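PDB 1VM7: ribokinase from Thermotoga maritima, which probably catalyses the magnesium-dependent transfer of phosphate from ATP to O-5 of D-ribose, yielding D-ribose 5-phosphate and ADP. Local coordinates for residues Ile165-Pro170 / Gly262-Ala267. Sequence-based numbering, arbitrary orientation.
Sequences IVIFDP and GAFAVA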
ATOM      1  N   ILE A 165     -18.849  30.854  -9.791  1.00 34.19           N
ATOM      2  CA  ILE A 165     -17.420  31.111  -9.772  1.00 33.99           C
ATOM      3  C   ILE A 165     -16.691  29.777  -9.884  1.00 33.26           C
ATOM      4  O   ILE A 165     -16.932  28.856  -9.110  1.00 33.13           O
ATOM      5  CB  ILE A 165     -17.016  31.915  -8.516  1.00 33.90           C
ATOM      6  CG1 ILE A 165     -17.666  33.303  -8.578  1.00 34.44           C
ATOM      7  CG2 ILE A 165     -15.512  32.034  -8.405  1.00 33.04           C
ATOM      8  CD1 ILE A 165     -17.816  33.950  -7.238  1.00 35.70           C
ATOM      9  N   VAL A 166     -15.847  29.677 -10.905  1.00 33.13           N
ATOM     10  CA  VAL A 166     -15.092  28.477 -11.207  1.00 32.42           C
ATOM     11  C   VAL A 166     -13.622  28.740 -10.859  1.00 32.59           C
ATOM     12  O   VAL A 166     -12.987  29.648 -11.430  1.00 31.66           O
ATOM     13  CB  VAL A 166     -15.231  28.062 -12.692  1.00 32.33           C
ATOM     14  CG1 VAL A 166     -14.450  26.764 -12.991  1.00 30.67           C
ATOM     15  CG2 VAL A 166     -16.688  27.895 -13.065  1.00 31.85           C
ATOM     16  N   ILE A 167     -13.136  27.946  -9.892  1.00 32.40           N
ATOM     17  CA  ILE A 167     -11.770  27.961  -9.399  1.00 32.60           C
ATOM     18  C   ILE A 167     -11.125  26.638  -9.808  1.00 33.07           C
ATOM     19  O   ILE A 167     -11.609  25.579  -9.422  1.00 33.20           O
ATOM     20  CB  ILE A 167     -11.731  28.064  -7.864  1.00 32.51           C
ATOM     21  CG1 ILE A 167     -12.417  29.362  -7.407  1.00 32.06           C
ATOM     22  CG2 ILE A 167     -10.291  27.978  -7.383  1.00 32.68           C
ATOM     23  CD1 ILE A 167     -12.841  29.427  -5.934  1.00 32.52           C
ATOM     24  N   PHE A 168     -10.050  26.715 -10.602  1.00 33.10           N
ATOM     25  CA  PHE A 168      -9.341  25.527 -11.103  1.00 32.98           C
ATOM     26  C   PHE A 168      -7.877  25.525 -10.626  1.00 32.92           C
ATOM     27  O   PHE A 168      -7.106  26.422 -10.918  1.00 32.47           O
ATOM     28  CB  PHE A 168      -9.427  25.463 -12.625  1.00 32.32           C
ATOM     29  CG  PHE A 168      -8.599  24.375 -13.239  1.00 32.23           C
ATOM     30  CD1 PHE A 168      -8.757  23.067 -12.859  1.00 32.03           C
ATOM     31  CD2 PHE A 168      -7.649  24.673 -14.219  1.00 31.88           C
ATOM     32  CE1 PHE A 168      -7.997  22.075 -13.429  1.00 32.67           C
ATOM     33  CE2 PHE A 168      -6.896  23.687 -14.795  1.00 31.60           C
ATOM     34  CZ  PHE A 168      -7.056  22.385 -14.403  1.00 32.35           C
ATOM     35  N   ASP A 169      -7.547  24.514  -9.834  1.00 33.15           N
ATOM     36  CA  ASP A 169      -6.210  24.291  -9.336  1.00 33.29           C
ATOM     37  C   ASP A 169      -5.545  23.308 -10.309  1.00 32.89           C
ATOM     38  O   ASP A 169      -5.904  22.116 -10.386  1.00 32.63           O
ATOM     39  CB  ASP A 169      -6.313  23.723  -7.932  1.00 34.11           C
ATOM     40  CG  ASP A 169      -5.015  23.761  -7.162  1.00 36.79           C
ATOM     41  OD1 ASP A 169      -4.119  24.568  -7.541  1.00 39.09           O
ATOM     42  OD2 ASP A 169      -4.938  22.994  -6.140  1.00 39.64           O
ATOM     43  N   PRO A 170      -4.596  23.801 -11.107  1.00 33.13           N
ATOM     44  CA  PRO A 170      -4.070  22.970 -12.183  1.00 33.13           C
ATOM     45  C   PRO A 170      -3.026  21.976 -11.638  1.00 33.30           C
ATOM     46  O   PRO A 170      -1.865  22.009 -12.011  1.00 33.07           O
ATOM     47  CB  PRO A 170      -3.475  24.003 -13.142  1.00 33.46           C
ATOM     48  CG  PRO A 170      -2.970  25.106 -12.194  1.00 33.30           C
ATOM     49  CD  PRO A 170      -3.952  25.133 -11.064  1.00 33.15           C
ATOM     50  N   GLY A 262      -9.338  26.299  -0.500  1.00 31.49           N
ATOM     51  CA  GLY A 262     -10.576  26.121   0.247  1.00 31.59           C
ATOM     52  C   GLY A 262     -10.929  27.325   1.082  1.00 31.61           C
ATOM     53  O   GLY A 262     -12.072  27.776   1.087  1.00 32.24           O
ATOM     54  N   ALA A 263      -9.931  27.857   1.781  1.00 31.68           N
ATOM     55  CA  ALA A 263     -10.088  29.072   2.582  1.00 31.43           C
ATOM     56  C   ALA A 263     -10.364  30.291   1.700  1.00 31.58           C
ATOM     57  O   ALA A 263     -11.235  31.097   2.006  1.00 31.50           O
ATOM     58  CB  ALA A 263      -8.863  29.288   3.404  1.00 30.99           C
ATOM     59  N   PHE A 264      -9.633  30.420   0.593  1.00 31.76           N
ATOM     60  CA  PHE A 264      -9.943  31.454  -0.398  1.00 31.60           C
ATOM     61  C   PHE A 264     -11.421  31.428  -0.790  1.00 31.79           C
ATOM     62  O   PHE A 264     -12.079  32.453  -0.808  1.00 31.86           O
ATOM     63  CB  PHE A 264      -9.068  31.258  -1.634  1.00 31.30           C
ATOM     64  CG  PHE A 264      -9.298  32.270  -2.692  1.00 30.39           C
ATOM     65  CD1 PHE A 264      -8.812  33.556  -2.544  1.00 31.98           C
ATOM     66  CD2 PHE A 264     -10.019  31.961  -3.824  1.00 31.10           C
ATOM     67  CE1 PHE A 264      -9.034  34.504  -3.501  1.00 31.43           C
ATOM     68  CE2 PHE A 264     -10.218  32.914  -4.813  1.00 30.95           C
ATOM     69  CZ  PHE A 264      -9.746  34.177  -4.634  1.00 31.10           C
ATOM     70  N   ALA A 265     -11.926  30.234  -1.085  1.00 32.03           N
ATOM     71  CA  ALA A 265     -13.296  30.045  -1.535  1.00 31.78           C
ATOM     72  C   ALA A 265     -14.321  30.371  -0.433  1.00 31.69           C
ATOM     73  O   ALA A 265     -15.351  30.962  -0.720  1.00 31.05           O
ATOM     74  CB  ALA A 265     -13.453  28.633  -2.035  1.00 31.57           C
ATOM     75  N   VAL A 266     -14.024  29.964   0.806  1.00 32.23           N
ATOM     76  CA  VAL A 266     -14.823  30.323   1.995  1.00 32.20           C
ATOM     77  C   VAL A 266     -14.989  31.819   2.128  1.00 32.12           C
ATOM     78  O   VAL A 266     -16.084  32.296   2.395  1.00 31.83           O
ATOM     79  CB  VAL A 266     -14.182  29.762   3.320  1.00 32.60           C
ATOM     80  CG1 VAL A 266     -14.792  30.408   4.581  1.00 32.67           C
ATOM     81  CG2 VAL A 266     -14.353  28.250   3.396  1.00 32.37           C
ATOM     82  N   ALA A 267     -13.892  32.550   1.948  1.00 32.12           N
ATOM     83  CA  ALA A 267     -13.904  33.999   1.989  1.00 31.98           C
ATOM     84  C   ALA A 267     -14.822  34.615   0.917  1.00 32.25           C
ATOM     85  O   ALA A 267     -15.715  35.405   1.225  1.00 31.73           O
ATOM     86  CB  ALA A 267     -12.515  34.499   1.852  1.00 32.08           C
TER
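Ile-167 sets the end of its longer branch against both the methyl of Ala-265 and the ring edge of Phe-264, and a single atom, CD1, makes both contacts. Ile-167 CD1 lies 4.0 Å from Ala-265 CB, a methyl-to-methyl approach at van der Waals range. The same carbon stands 4.3 Å from Phe-264 CD2, near the plane of the ring, so the aromatic group presents its edge rather than a face. Two torsions account for this reach: CG1 is anti to the carbonyl carbon (chi1 -60°), and the chain then continues extended to CD1 (chi2 162°), which puts the methyl at the helix surface. The backbones remain well separated, with 8.3 Å between Ile-167 CA and Ala-265 CA at their nearest pairing, and just 94 Å² is buried in total, all of it by these three residues.

In the ribokinase-type alpha/beta fold of the PfkB family, this is a join between the central sheet and a helix packed on one of its sides. Strand 165-168 runs parallel to its neighbours 143-146 and 186-187, while helix 256-269 carries Phe-264 and Ala-265. Leu-145 of the adjacent strand touches both Ile-167 and Ala-265, which broadens the apolar seam across two strands. Tyr-186, on the other neighbouring strand, meets the Phe-264 ring edge-to-face and also touches Ile-167; the same phenylalanine also touches Ala-277 and Val-278 of helix 274-288.

Asp-169, directly after the strand, is polar: its OD1 is hydrogen-bonded to Thr-188 OG1 and forms a salt bridge with Lys-226, a predicted ATP-binding residue whose side chain is about 8 Å from that of Ile-167.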